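Local coordinates for protein Cdhr2 (Mus musculus, PDB 5CYX), which acts as an intermicrovillar adhesion cadherin, probably forming calcium-dependent heterophilic complexes with CDHR5 that control how microvilli pack at the apical surface of epithelial cells, at residues 27-32 with 51-56; 164-169 with 183-188; 220-225 with 257-262; 267-272 with 294-299. All blocks are in the same frame, centred on the assembly; numbering follows the deposited sequence.

Contact 1: 27-32 with 51-56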
loop_
_atom_site.group_PDB
_atom_site.type_symbol
_atom_site.label_atom_id
_atom_site.label_comp_id
_atom_site.label_asym_id
_atom_site.label_seq_id
_atom_site.Cartn_x
_atom_site.Cartn_y
_atom_site.Cartn_z
ATOM N N PHE A 27 48.006 0.183 13.238
ATOM C CA PHE A 27 48.996 -0.009 12.220
ATOM C C PHE A 27 50.402 0.207 12.771
ATOM O O PHE A 27 50.578 0.677 13.935
ATOM C CB PHE A 27 48.748 0.940 11.040
ATOM C CG PHE A 27 48.644 2.379 11.418
ATOM C CD1 PHE A 27 49.776 3.160 11.548
ATOM C CD2 PHE A 27 47.412 2.976 11.625
ATOM C CE1 PHE A 27 49.683 4.530 11.880
ATOM C CE2 PHE A 27 47.313 4.337 11.958
ATOM C CZ PHE A 27 48.452 5.106 12.093
ATOM N N TRP A 28 51.369 -0.121 11.913
ATOM C CA TRP A 28 52.801 0.039 12.126
ATOM C C TRP A 28 53.334 1.082 11.182
ATOM O O TRP A 28 53.071 1.003 9.964
ATOM C CB TRP A 28 53.550 -1.257 11.802
ATOM C CG TRP A 28 53.252 -2.374 12.703
ATOM C CD1 TRP A 28 52.272 -3.288 12.562
ATOM C CD2 TRP A 28 53.930 -2.688 13.911
ATOM N NE1 TRP A 28 52.294 -4.176 13.609
ATOM C CE2 TRP A 28 53.306 -3.828 14.455
ATOM C CE3 TRP A 28 55.024 -2.132 14.572
ATOM C CZ2 TRP A 28 53.717 -4.416 15.624
ATOM C CZ3 TRP A 28 55.445 -2.724 15.774
ATOM C CH2 TRP A 28 54.779 -3.839 16.293
ATOM N N LEU A 29 54.109 2.022 11.714
ATOM C CA LEU A 29 54.890 2.938 10.896
ATOM C C LEU A 29 56.240 2.280 10.651
ATOM O O LEU A 29 56.859 1.790 11.596
ATOM C CB LEU A 29 55.092 4.257 11.614
ATOM C CG LEU A 29 53.841 5.091 11.862
ATOM C CD1 LEU A 29 54.107 6.131 12.954
ATOM C CD2 LEU A 29 53.363 5.739 10.571
ATOM N N VAL A 30 56.673 2.263 9.382
ATOM C CA VAL A 30 57.928 1.657 8.947
ATOM C C VAL A 30 58.630 2.662 7.998
ATOM O O VAL A 30 57.949 3.353 7.287
ATOM C CB VAL A 30 57.597 0.329 8.185
ATOM C CG1 VAL A 30 58.817 -0.273 7.514
ATOM C CG2 VAL A 30 56.953 -0.684 9.125
ATOM N N ALA A 31 59.962 2.769 8.017
ATOM C CA ALA A 31 60.749 3.489 6.940
ATOM C C ALA A 31 61.108 2.450 5.869
ATOM O O ALA A 31 61.225 1.317 6.259
ATOM C CB ALA A 31 61.993 4.095 7.565
ATOM N N THR A 32 61.346 2.682 4.564
ATOM C CA THR A 32 61.910 3.842 3.824
ATOM C C THR A 32 63.152 4.497 4.443
ATOM O O THR A 32 64.280 4.041 4.213
ATOM C CB THR A 32 60.835 4.867 3.408
ATOM O OG1 THR A 32 60.355 5.553 4.558
ATOM C CG2 THR A 32 59.662 4.179 2.705
ATOM N N PHE A 51 45.764 8.324 18.851
ATOM C CA PHE A 51 46.753 7.256 18.788
ATOM C C PHE A 51 47.812 7.324 19.859
ATOM O O PHE A 51 48.048 8.367 20.446
ATOM C CB PHE A 51 47.407 7.261 17.444
ATOM C CG PHE A 51 46.424 7.123 16.309
ATOM C CD1 PHE A 51 45.777 5.916 16.088
ATOM C CD2 PHE A 51 46.106 8.222 15.499
ATOM C CE1 PHE A 51 44.857 5.777 15.047
ATOM C CE2 PHE A 51 45.183 8.101 14.473
ATOM C CZ PHE A 51 44.559 6.864 14.235
ATOM N N SER A 52 48.405 6.166 20.111
ATOM C CA SER A 52 49.504 5.986 21.031
ATOM C C SER A 52 50.580 5.302 20.220
ATOM O O SER A 52 50.358 4.195 19.736
ATOM C CB SER A 52 49.063 5.067 22.158
ATOM O OG SER A 52 50.175 4.556 22.871
ATOM N N VAL A 53 51.730 5.949 20.063
ATOM C CA VAL A 53 52.826 5.419 19.207
ATOM C C VAL A 53 53.986 4.876 20.045
ATOM O O VAL A 53 54.423 5.509 21.002
ATOM C CB VAL A 53 53.404 6.522 18.322
ATOM C CG1 VAL A 53 54.488 5.968 17.406
ATOM C CG2 VAL A 53 52.297 7.174 17.507
ATOM N N ASN A 54 54.498 3.710 19.686
ATOM C CA ASN A 54 55.757 3.266 20.258
ATOM C C ASN A 54 56.885 3.895 19.406
ATOM O O ASN A 54 57.060 3.578 18.212
ATOM C CB ASN A 54 55.823 1.747 20.323
ATOM C CG ASN A 54 57.104 1.255 20.965
ATOM O OD1 ASN A 54 58.203 1.743 20.652
ATOM N ND2 ASN A 54 56.982 0.279 21.840
ATOM N N ALA A 55 57.638 4.791 20.037
ATOM C CA ALA A 55 58.593 5.640 19.331
ATOM C C ALA A 55 59.703 4.848 18.683
ATOM O O ALA A 55 60.215 5.261 17.668
ATOM C CB ALA A 55 59.165 6.698 20.265
ATOM N N ASN A 56 60.022 3.681 19.234
ATOM C CA ASN A 56 61.121 2.870 18.751
ATOM C C ASN A 56 60.689 1.839 17.730
ATOM O O ASN A 56 61.377 1.656 16.737
ATOM C CB ASN A 56 61.820 2.165 19.922
ATOM C CG ASN A 56 62.353 3.141 20.934
ATOM O OD1 ASN A 56 61.991 3.089 22.108
ATOM N ND2 ASN A 56 63.180 4.069 20.480
#
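Phe27 and Leu29 meet Phe51 and Val53 inside the beta sandwich of the first cadherin repeat. Strands 25-30 and 51-53 are the outer strands, within this chain, of a three-stranded antiparallel sheet. Strand 59-62 lies between them and takes the backbone bonds, so the two segments join through side chains that span its inner face.

The aromatic interaction is an oblique pair. Phe27 CE2 comes to 4.2 Å from Phe51 CE1. The ring centroids are 5.7 Å apart and the planes are turned by 59°, an oblique meeting. Phe51 starts out toward the other segment. Phe27 gets there only with the end of its ring: its CG stands beside both the backbone N and the carbonyl carbon (chi1 54°). Both rings also rest on Val60 of the middle strand, and Phe51 reaches Ile43, Phe74 and Ile76 of the facing sheet.

The aliphatic interaction is looser. Leu29 CD1 and Val53 CG1 are 4.5 Å apart, and each side chain also touches strand 40-44, Leu29 at Tyr41 and Val53 at Ile43.

Beyond this contact the sheet runs on across a subunit interface. Trp28, Leu29 and Val30 form an antiparallel ladder with a strand of the second subunit, and Leu29 packs on Phe7 of that subunit.

A polar interaction lies within 51-56, where strand 51-53 ends. Asn54 OD1 accepts from Thr57 N and also closes an Asx turn: Asn56 N donates to Asn54 OD1 over 3.0 Å, arriving in the carbonyl plane.

Contact 2: 164-169 with 183-188; sequences GSIVLN and LELKAC
Ile166 and Leu183 reach toward each other tip to tip, and Ile166 and Leu185 do the same. One isoleucine from strand 165-168 thus faces two leucines from strand 180-189. Leu183 and Leu185 are two apart on their strand, so both turn to the same side, and their methyls both meet the end of Ile166.

Ile166 uses both branches. Its CD1 lies 3.9 Å from Leu183 CD2 and 4.1 Å from Leu185 CD1. Its CG2 also comes to 3.9 Å from Leu183 CD2. That single leucine methyl therefore touches both branches of the isoleucine, while Leu185 meets the CD1 end. The longer branch is extended: CG1 sits opposite the carbonyl carbon and chi2 is 174°, which carries CD1 well out from the backbone. The Ile166 and Leu183 CA atoms are 10.0 Å apart, so the backbones stay distant and only side chains bridge them. Leu185, which brings its CD1 to the isoleucine, has its first torsion at -32°, off the usual staggered value.

All three residues are buried. They belong to the hydrophobic core of the second cadherin repeat, where two sheets face each other as a sandwich. Further along strand 180-189, Cys188 is linked by a disulfide to Cys202.

The core continues on each sheet. Ile166 also packs on Ile160 of strand 158-160, beside it in the three-stranded sheet. In the four-stranded sheet, Leu183 touches Ile210 of strand 206-213, and Leu185 lies against Val208 of that strand and Ile144 of strand 140-148.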
loop_
_atom_site.group_PDB
_atom_site.type_symbol
_atom_site.label_atom_id
_atom_site.label_comp_id
_atom_site.label_asym_id
_atom_site.label_seq_id
_atom_site.Cartn_x
_atom_site.Cartn_y
_atom_site.Cartn_z
ATOM N N GLY A 164 6.511 3.237 7.449
ATOM C CA GLY A 164 6.013 3.273 8.854
ATOM C C GLY A 164 4.512 3.529 9.015
ATOM O O GLY A 164 4.013 3.622 10.146
ATOM N N SER A 165 3.798 3.653 7.882
ATOM C CA SER A 165 2.334 3.708 7.889
ATOM C C SER A 165 1.676 2.334 8.027
ATOM O O SER A 165 1.954 1.429 7.220
ATOM C CB SER A 165 1.799 4.374 6.637
ATOM O OG SER A 165 2.000 5.761 6.742
ATOM N N ILE A 166 0.775 2.241 9.003
ATOM C CA ILE A 166 -0.051 1.082 9.276
ATOM C C ILE A 166 -1.315 1.302 8.444
ATOM O O ILE A 166 -1.975 2.364 8.553
ATOM C CB ILE A 166 -0.404 1.017 10.797
ATOM C CG1 ILE A 166 0.883 0.892 11.598
ATOM C CG2 ILE A 166 -1.366 -0.128 11.139
ATOM C CD1 ILE A 166 0.647 0.966 13.109
ATOM N N VAL A 167 -1.592 0.340 7.573
ATOM C CA VAL A 167 -2.730 0.385 6.668
ATOM C C VAL A 167 -3.764 -0.633 7.077
ATOM O O VAL A 167 -3.408 -1.802 7.323
ATOM C CB VAL A 167 -2.305 0.099 5.213
ATOM C CG1 VAL A 167 -3.528 -0.002 4.349
ATOM C CG2 VAL A 167 -1.411 1.241 4.729
ATOM N N LEU A 168 -5.023 -0.235 7.024
ATOM C CA LEU A 168 -6.120 -1.133 7.214
ATOM C C LEU A 168 -6.291 -2.077 6.033
ATOM O O LEU A 168 -6.422 -1.588 4.879
ATOM C CB LEU A 168 -7.372 -0.352 7.368
ATOM C CG LEU A 168 -8.574 -1.179 7.761
ATOM C CD1 LEU A 168 -8.506 -1.658 9.224
ATOM C CD2 LEU A 168 -9.827 -0.387 7.470
ATOM N N ASN A 169 -6.297 -3.381 6.338
ATOM C CA ASN A 169 -6.361 -4.463 5.361
ATOM C C ASN A 169 -7.649 -5.273 5.315
ATOM O O ASN A 169 -7.817 -6.058 4.429
ATOM C CB ASN A 169 -5.159 -5.392 5.601
ATOM C CG ASN A 169 -5.006 -6.416 4.551
ATOM O OD1 ASN A 169 -4.679 -6.109 3.351
ATOM N ND2 ASN A 169 -5.249 -7.688 4.945
ATOM N N LEU A 183 -1.404 -3.063 18.966
ATOM C CA LEU A 183 -0.409 -3.586 18.066
ATOM C C LEU A 183 0.929 -3.373 18.727
ATOM O O LEU A 183 1.192 -2.267 19.236
ATOM C CB LEU A 183 -0.422 -2.815 16.754
ATOM C CG LEU A 183 -1.507 -3.015 15.723
ATOM C CD1 LEU A 183 -2.882 -2.664 16.220
ATOM C CD2 LEU A 183 -1.159 -2.140 14.528
ATOM N N GLU A 184 1.768 -4.401 18.703
ATOM C CA GLU A 184 3.164 -4.277 19.054
ATOM C C GLU A 184 4.005 -4.225 17.768
ATOM O O GLU A 184 3.868 -5.105 16.939
ATOM C CB GLU A 184 3.587 -5.467 19.901
ATOM C CG GLU A 184 5.073 -5.549 20.116
ATOM C CD GLU A 184 5.476 -6.687 21.020
ATOM O OE1 GLU A 184 4.607 -7.400 21.573
ATOM O OE2 GLU A 184 6.686 -6.814 21.231
ATOM N N LEU A 185 4.902 -3.238 17.644
ATOM C CA LEU A 185 5.787 -3.116 16.448
ATOM C C LEU A 185 7.238 -3.132 16.826
ATOM O O LEU A 185 7.603 -2.920 17.998
ATOM C CB LEU A 185 5.567 -1.797 15.698
ATOM C CG LEU A 185 4.190 -1.192 15.698
ATOM C CD1 LEU A 185 4.244 0.150 14.950
ATOM C CD2 LEU A 185 3.210 -2.113 15.016
ATOM N N LYS A 186 8.072 -3.380 15.830
ATOM C CA LYS A 186 9.484 -3.012 15.914
ATOM C C LYS A 186 10.007 -2.465 14.585
ATOM O O LYS A 186 9.334 -2.536 13.569
ATOM C CB LYS A 186 10.371 -4.146 16.419
ATOM C CG LYS A 186 10.380 -5.366 15.518
ATOM C CD LYS A 186 11.422 -6.414 15.931
ATOM C CE LYS A 186 11.550 -7.449 14.799
ATOM N NZ LYS A 186 12.306 -8.691 15.152
ATOM N N ALA A 187 11.182 -1.861 14.659
ATOM C CA ALA A 187 11.865 -1.335 13.505
ATOM C C ALA A 187 13.252 -1.936 13.528
ATOM O O ALA A 187 13.874 -1.930 14.577
ATOM C CB ALA A 187 11.917 0.208 13.555
ATOM N N CYS A 188 13.699 -2.488 12.399
ATOM C CA CYS A 188 15.078 -2.930 12.244
ATOM C C CYS A 188 15.737 -2.172 11.107
ATOM O O CYS A 188 15.061 -1.592 10.254
ATOM C CB CYS A 188 15.164 -4.438 11.977
ATOM S SG CYS A 188 14.264 -5.420 13.206
#

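Contact 3: 220-225 with 257-262; sequences PRFIRE and VTYSVS
The hydroxyl of Tyr259, whose ring meets Phe222 across the contact, is hydrogen-bonded to the backbone N of Ala246 on strand 240-248. This ties the end of the tyrosine to the strand next to 220-222, in the sheet facing its own.

The tyrosine ring is also held from two other directions. Phe222 CE1 arrives at its edge, near the ring plane, 4.4 Å from Tyr259 CE2. Val257 CG1, two residues back on the same strand, lies 3.8 Å above one face, offset toward the rim. Phe222 makes its approach with the far end of its ring, because its CB leaves the backbone without facing strand 257-264.

Pro220 and Val257 form the second touching pair, with Pro220 CB 4.3 Å from Val257 CG2. Val257 also shares Ala302 of strand 295-304 with Phe222 and Tyr259.

Pro220 stands near the linker between repeats. Its side chain is about 5 Å from a bound calcium ion and touches Glu304, a calcium ligand. The contact joins the first strand of the third cadherin repeat to the facing sheet, as in the Greek-key sandwich of this family, next to the calcium-bound junction between repeats.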
loop_
_atom_site.group_PDB
_atom_site.type_symbol
_atom_site.label_atom_id
_atom_site.label_comp_id
_atom_site.label_asym_id
_atom_site.label_seq_id
_atom_site.Cartn_x
_atom_site.Cartn_y
_atom_site.Cartn_z
ATOM N N PRO A 220 -32.057 -1.856 14.870
ATOM C CA PRO A 220 -32.530 -2.287 16.193
ATOM C C PRO A 220 -33.137 -3.683 16.211
ATOM O O PRO A 220 -33.665 -4.122 15.199
ATOM C CB PRO A 220 -33.619 -1.275 16.509
ATOM C CG PRO A 220 -34.145 -0.904 15.174
ATOM C CD PRO A 220 -32.941 -0.835 14.283
ATOM N N ARG A 221 -33.085 -4.354 17.362
ATOM C CA ARG A 221 -33.654 -5.708 17.534
ATOM C C ARG A 221 -34.581 -5.813 18.734
ATOM O O ARG A 221 -34.224 -5.430 19.850
ATOM C CB ARG A 221 -32.544 -6.720 17.742
ATOM C CG ARG A 221 -31.816 -7.080 16.477
ATOM C CD ARG A 221 -30.556 -7.860 16.811
ATOM N NE ARG A 221 -30.301 -8.917 15.829
ATOM C CZ ARG A 221 -30.977 -10.071 15.722
ATOM N NH1 ARG A 221 -30.638 -10.931 14.768
ATOM N NH2 ARG A 221 -31.994 -10.371 16.536
ATOM N N PHE A 222 -35.750 -6.386 18.513
ATOM C CA PHE A 222 -36.669 -6.657 19.606
ATOM C C PHE A 222 -36.060 -7.627 20.615
ATOM O O PHE A 222 -35.272 -8.489 20.264
ATOM C CB PHE A 222 -37.987 -7.200 19.070
ATOM C CG PHE A 222 -38.819 -6.154 18.407
ATOM C CD1 PHE A 222 -39.668 -5.348 19.160
ATOM C CD2 PHE A 222 -38.734 -5.947 17.034
ATOM C CE1 PHE A 222 -40.425 -4.373 18.552
ATOM C CE2 PHE A 222 -39.481 -4.947 16.424
ATOM C CZ PHE A 222 -40.331 -4.170 17.183
ATOM N N ILE A 223 -36.426 -7.451 21.875
ATOM C CA ILE A 223 -35.917 -8.267 22.974
ATOM C C ILE A 223 -36.417 -9.718 22.901
ATOM O O ILE A 223 -35.677 -10.632 23.233
ATOM C CB ILE A 223 -36.300 -7.596 24.335
ATOM C CG1 ILE A 223 -35.553 -6.268 24.494
ATOM C CG2 ILE A 223 -36.020 -8.501 25.530
ATOM C CD1 ILE A 223 -34.062 -6.335 24.215
ATOM N N ARG A 224 -37.656 -9.917 22.458
ATOM C CA ARG A 224 -38.283 -11.242 22.445
ATOM C C ARG A 224 -38.722 -11.605 21.048
ATOM O O ARG A 224 -39.083 -10.740 20.259
ATOM C CB ARG A 224 -39.498 -11.256 23.367
ATOM C CG ARG A 224 -39.180 -10.798 24.775
ATOM C CD ARG A 224 -40.315 -11.115 25.726
ATOM N NE ARG A 224 -39.941 -10.824 27.109
ATOM C CZ ARG A 224 -40.668 -11.139 28.184
ATOM N NH1 ARG A 224 -41.840 -11.769 28.067
ATOM N NH2 ARG A 224 -40.212 -10.820 29.395
ATOM N N GLU A 225 -38.695 -12.899 20.751
ATOM C CA GLU A 225 -39.195 -13.407 19.480
ATOM C C GLU A 225 -40.723 -13.487 19.483
ATOM O O GLU A 225 -41.382 -13.410 18.425
ATOM C CB GLU A 225 -38.598 -14.770 19.212
ATOM C CG GLU A 225 -39.031 -15.373 17.883
ATOM C CD GLU A 225 -38.445 -16.747 17.646
ATOM O OE1 GLU A 225 -39.152 -17.598 17.072
ATOM O OE2 GLU A 225 -37.279 -16.977 18.029
ATOM N N VAL A 257 -35.092 4.456 20.711
ATOM C CA VAL A 257 -36.003 3.862 19.742
ATOM C C VAL A 257 -37.436 4.330 19.955
ATOM O O VAL A 257 -37.875 4.427 21.089
ATOM C CB VAL A 257 -35.943 2.314 19.816
ATOM C CG1 VAL A 257 -37.028 1.713 18.968
ATOM C CG2 VAL A 257 -34.585 1.838 19.375
ATOM N N THR A 258 -38.156 4.595 18.861
ATOM C CA THR A 258 -39.594 4.819 18.914
ATOM C C THR A 258 -40.317 3.731 18.155
ATOM O O THR A 258 -39.700 2.927 17.474
ATOM C CB THR A 258 -40.000 6.188 18.372
ATOM O OG1 THR A 258 -39.637 6.283 17.000
ATOM C CG2 THR A 258 -39.302 7.261 19.116
ATOM N N TYR A 259 -41.634 3.693 18.301
ATOM C CA TYR A 259 -42.441 2.570 17.822
ATOM C C TYR A 259 -43.651 3.140 17.122
ATOM O O TYR A 259 -44.083 4.219 17.426
ATOM C CB TYR A 259 -42.906 1.696 19.008
ATOM C CG TYR A 259 -41.756 1.228 19.888
ATOM C CD1 TYR A 259 -41.276 1.998 20.965
ATOM C CD2 TYR A 259 -41.145 0.039 19.639
ATOM C CE1 TYR A 259 -40.198 1.556 21.744
ATOM C CE2 TYR A 259 -40.090 -0.398 20.399
ATOM C CZ TYR A 259 -39.623 0.325 21.446
ATOM O OH TYR A 259 -38.552 -0.214 22.123
ATOM N N SER A 260 -44.185 2.411 16.161
ATOM C CA SER A 260 -45.491 2.713 15.562
ATOM C C SER A 260 -46.112 1.375 15.148
ATOM O O SER A 260 -45.408 0.413 14.951
ATOM C CB SER A 260 -45.338 3.638 14.352
ATOM O OG SER A 260 -44.400 3.088 13.427
ATOM N N VAL A 261 -47.435 1.341 15.110
ATOM C CA VAL A 261 -48.193 0.231 14.616
ATOM C C VAL A 261 -48.252 0.448 13.115
ATOM O O VAL A 261 -48.847 1.425 12.636
ATOM C CB VAL A 261 -49.605 0.182 15.208
ATOM C CG1 VAL A 261 -50.398 -0.966 14.585
ATOM C CG2 VAL A 261 -49.508 -0.003 16.707
ATOM N N SER A 262 -47.590 -0.453 12.397
ATOM C CA SER A 262 -47.440 -0.370 10.947
ATOM C C SER A 262 -48.549 -1.128 10.209
ATOM O O SER A 262 -48.744 -0.919 9.009
ATOM C CB SER A 262 -46.054 -0.900 10.536
ATOM O OG SER A 262 -45.612 -1.944 11.398
#

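Contact 4: 267-272 with 294-299; sequences PGWFDI and EEVQIQ
In the hydrophobic core of the third cadherin repeat, Phe270 and Trp269 meet Val296 and Ile298 across the two sheets of the sandwich. Strand 270-272 is an outer strand of one sheet, and strand 295-304 is an inner strand of the other.

Phe270 carries most of the contact. Its CG is opposite the carbonyl carbon (chi1 -54°), and the ring points at strand 295-304. Val296 comes from the opposite direction and puts CG2 at the ring edge, in the ring plane, 3.8 Å from Phe270 CE2. Val296 CB is equally near that atom, and CG1 follows at 3.9 Å. One ring carbon thus meets three atoms of the valine.

Ile298 crosses the phenylalanine at about a right angle. Its CD1 reaches Phe270 CD2 at 3.6 Å, the closest approach of the contact. The first torsion of Ile298, at -112°, lies away from the staggered values.

Trp269 also crosses Val296 at about a right angle, its CE3 4.1 Å from Val296 CG2. The CG2 methyl is therefore shared by both aromatic residues. Trp269 packs further on Leu284 and Gln288.

The strand edge is held by its own sheet. Trp269 and Asp271 make backbone bonds to Asn281 and Phe279. Phe270 also reaches Ile322 of strand 315-324, which pairs with strand 295-304. The contact is part of the core between the two facing sheets of the Greek-key sandwich of a cadherin repeat.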
loop_
_atom_site.group_PDB
_atom_site.type_symbol
_atom_site.label_atom_id
_atom_site.label_comp_id
_atom_site.label_asym_id
_atom_site.label_seq_id
_atom_site.Cartn_x
_atom_site.Cartn_y
_atom_site.Cartn_z
ATOM N N PRO A 267 -57.596 -2.406 12.053
ATOM C CA PRO A 267 -57.015 -1.071 12.111
ATOM C C PRO A 267 -57.774 -0.173 13.089
ATOM O O PRO A 267 -59.003 -0.244 13.166
ATOM C CB PRO A 267 -57.172 -0.557 10.680
ATOM C CG PRO A 267 -57.170 -1.787 9.826
ATOM C CD PRO A 267 -57.747 -2.891 10.663
ATOM N N GLY A 268 -57.035 0.626 13.859
ATOM C CA GLY A 268 -57.608 1.525 14.833
ATOM C C GLY A 268 -57.781 0.971 16.236
ATOM O O GLY A 268 -57.843 1.750 17.185
ATOM N N TRP A 269 -57.900 -0.351 16.416
ATOM C CA TRP A 269 -58.235 -0.847 17.757
ATOM C C TRP A 269 -57.109 -0.617 18.755
ATOM O O TRP A 269 -57.380 -0.311 19.919
ATOM C CB TRP A 269 -58.631 -2.308 17.740
ATOM C CG TRP A 269 -60.009 -2.557 17.241
ATOM C CD1 TRP A 269 -60.784 -1.727 16.468
ATOM C CD2 TRP A 269 -60.767 -3.744 17.449
ATOM N NE1 TRP A 269 -61.990 -2.326 16.213
ATOM C CE2 TRP A 269 -62.004 -3.567 16.795
ATOM C CE3 TRP A 269 -60.527 -4.939 18.145
ATOM C CZ2 TRP A 269 -63.012 -4.550 16.809
ATOM C CZ3 TRP A 269 -61.533 -5.931 18.155
ATOM C CH2 TRP A 269 -62.759 -5.721 17.490
ATOM N N PHE A 270 -55.863 -0.750 18.289
ATOM C CA PHE A 270 -54.673 -0.500 19.117
ATOM C C PHE A 270 -53.681 0.488 18.506
ATOM O O PHE A 270 -53.541 0.555 17.298
ATOM C CB PHE A 270 -53.949 -1.814 19.374
ATOM C CG PHE A 270 -54.822 -2.858 19.959
ATOM C CD1 PHE A 270 -55.119 -2.847 21.322
ATOM C CD2 PHE A 270 -55.382 -3.857 19.144
ATOM C CE1 PHE A 270 -55.957 -3.819 21.865
ATOM C CE2 PHE A 270 -56.219 -4.808 19.681
ATOM C CZ PHE A 270 -56.502 -4.796 21.038
ATOM N N ASP A 271 -52.985 1.233 19.356
ATOM C CA ASP A 271 -51.824 2.055 18.939
ATOM C C ASP A 271 -50.690 1.841 19.969
ATOM O O ASP A 271 -50.823 1.017 20.886
ATOM C CB ASP A 271 -52.221 3.544 18.752
ATOM C CG ASP A 271 -51.354 4.293 17.705
ATOM O OD1 ASP A 271 -50.349 3.759 17.225
ATOM O OD2 ASP A 271 -51.647 5.481 17.368
ATOM N N ILE A 272 -49.562 2.523 19.775
ATOM C CA ILE A 272 -48.383 2.360 20.632
ATOM C C ILE A 272 -47.689 3.715 20.895
ATOM O O ILE A 272 -47.682 4.560 20.017
ATOM C CB ILE A 272 -47.415 1.346 20.002
ATOM C CG1 ILE A 272 -46.325 0.968 20.992
ATOM C CG2 ILE A 272 -46.818 1.870 18.685
ATOM C CD1 ILE A 272 -45.579 -0.286 20.585
ATOM N N GLU A 294 -60.766 -15.079 18.708
ATOM C CA GLU A 294 -60.875 -13.966 19.669
ATOM C C GLU A 294 -59.570 -13.162 19.813
ATOM O O GLU A 294 -59.219 -12.703 20.905
ATOM C CB GLU A 294 -61.375 -14.472 21.030
ATOM C CG GLU A 294 -62.671 -15.286 20.952
ATOM C CD GLU A 294 -63.727 -14.844 21.960
ATOM O OE1 GLU A 294 -63.390 -14.617 23.146
ATOM O OE2 GLU A 294 -64.909 -14.719 21.559
ATOM N N GLU A 295 -58.877 -12.983 18.686
ATOM C CA GLU A 295 -57.506 -12.477 18.665
ATOM C C GLU A 295 -57.260 -11.433 17.584
ATOM O O GLU A 295 -57.710 -11.584 16.438
ATOM C CB GLU A 295 -56.527 -13.621 18.436
ATOM C CG GLU A 295 -56.022 -14.268 19.713
ATOM C CD GLU A 295 -55.066 -15.419 19.441
ATOM O OE1 GLU A 295 -54.624 -15.571 18.284
ATOM O OE2 GLU A 295 -54.752 -16.174 20.387
ATOM N N VAL A 296 -56.504 -10.399 17.964
ATOM C CA VAL A 296 -55.988 -9.418 17.035
ATOM C C VAL A 296 -54.482 -9.601 16.881
ATOM O O VAL A 296 -53.764 -9.740 17.873
ATOM C CB VAL A 296 -56.258 -8.002 17.547
ATOM C CG1 VAL A 296 -56.027 -6.999 16.440
ATOM C CG2 VAL A 296 -57.692 -7.882 18.056
ATOM N N GLN A 297 -54.013 -9.590 15.632
ATOM C CA GLN A 297 -52.586 -9.565 15.324
ATOM C C GLN A 297 -52.187 -8.148 14.890
ATOM O O GLN A 297 -52.890 -7.511 14.099
ATOM C CB GLN A 297 -52.235 -10.597 14.245
ATOM C CG GLN A 297 -52.329 -12.056 14.723
ATOM C CD GLN A 297 -51.467 -13.001 13.912
ATOM O OE1 GLN A 297 -51.888 -14.112 13.545
ATOM N NE2 GLN A 297 -50.245 -12.575 13.630
ATOM N N ILE A 298 -51.055 -7.676 15.412
ATOM C CA ILE A 298 -50.603 -6.265 15.269
ATOM C C ILE A 298 -49.128 -6.225 14.900
ATOM O O ILE A 298 -48.325 -6.870 15.575
ATOM C CB ILE A 298 -50.891 -5.483 16.581
ATOM C CG1 ILE A 298 -51.975 -4.460 16.339
ATOM C CG2 ILE A 298 -49.702 -4.739 17.166
ATOM C CD1 ILE A 298 -53.350 -5.053 16.383
ATOM N N GLN A 299 -48.784 -5.508 13.824
ATOM C CA GLN A 299 -47.391 -5.290 13.450
ATOM C C GLN A 299 -46.842 -3.991 14.087
ATOM O O GLN A 299 -47.355 -2.908 13.829
ATOM C CB GLN A 299 -47.238 -5.203 11.940
ATOM C CG GLN A 299 -45.788 -5.344 11.483
ATOM C CD GLN A 299 -45.640 -5.134 9.996
ATOM O OE1 GLN A 299 -46.161 -4.163 9.453
ATOM N NE2 GLN A 299 -44.942 -6.045 9.323
#

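How the contacts relate
From the N terminus the four contacts follow in series; none nests in or crosses another. Contact 1 closes an 18-residue loop in the first repeat, joining two strands of one sheet. Contact 2 closes 13 residues in the second, and contacts 3 and 4 close 31 and 21 in the third; each of these three joins one sheet to the facing one. The centres of contacts 1 and 4 are about 110 Å apart, which reflects the rod-like chain. Contacts 3 and 4 touch: Ser262 N probably bonds to Gln299 O, linking neighbouring strands 257-264 and 295-304, and Ile272 packs on Tyr259. Both lie in the sandwich of the third repeat.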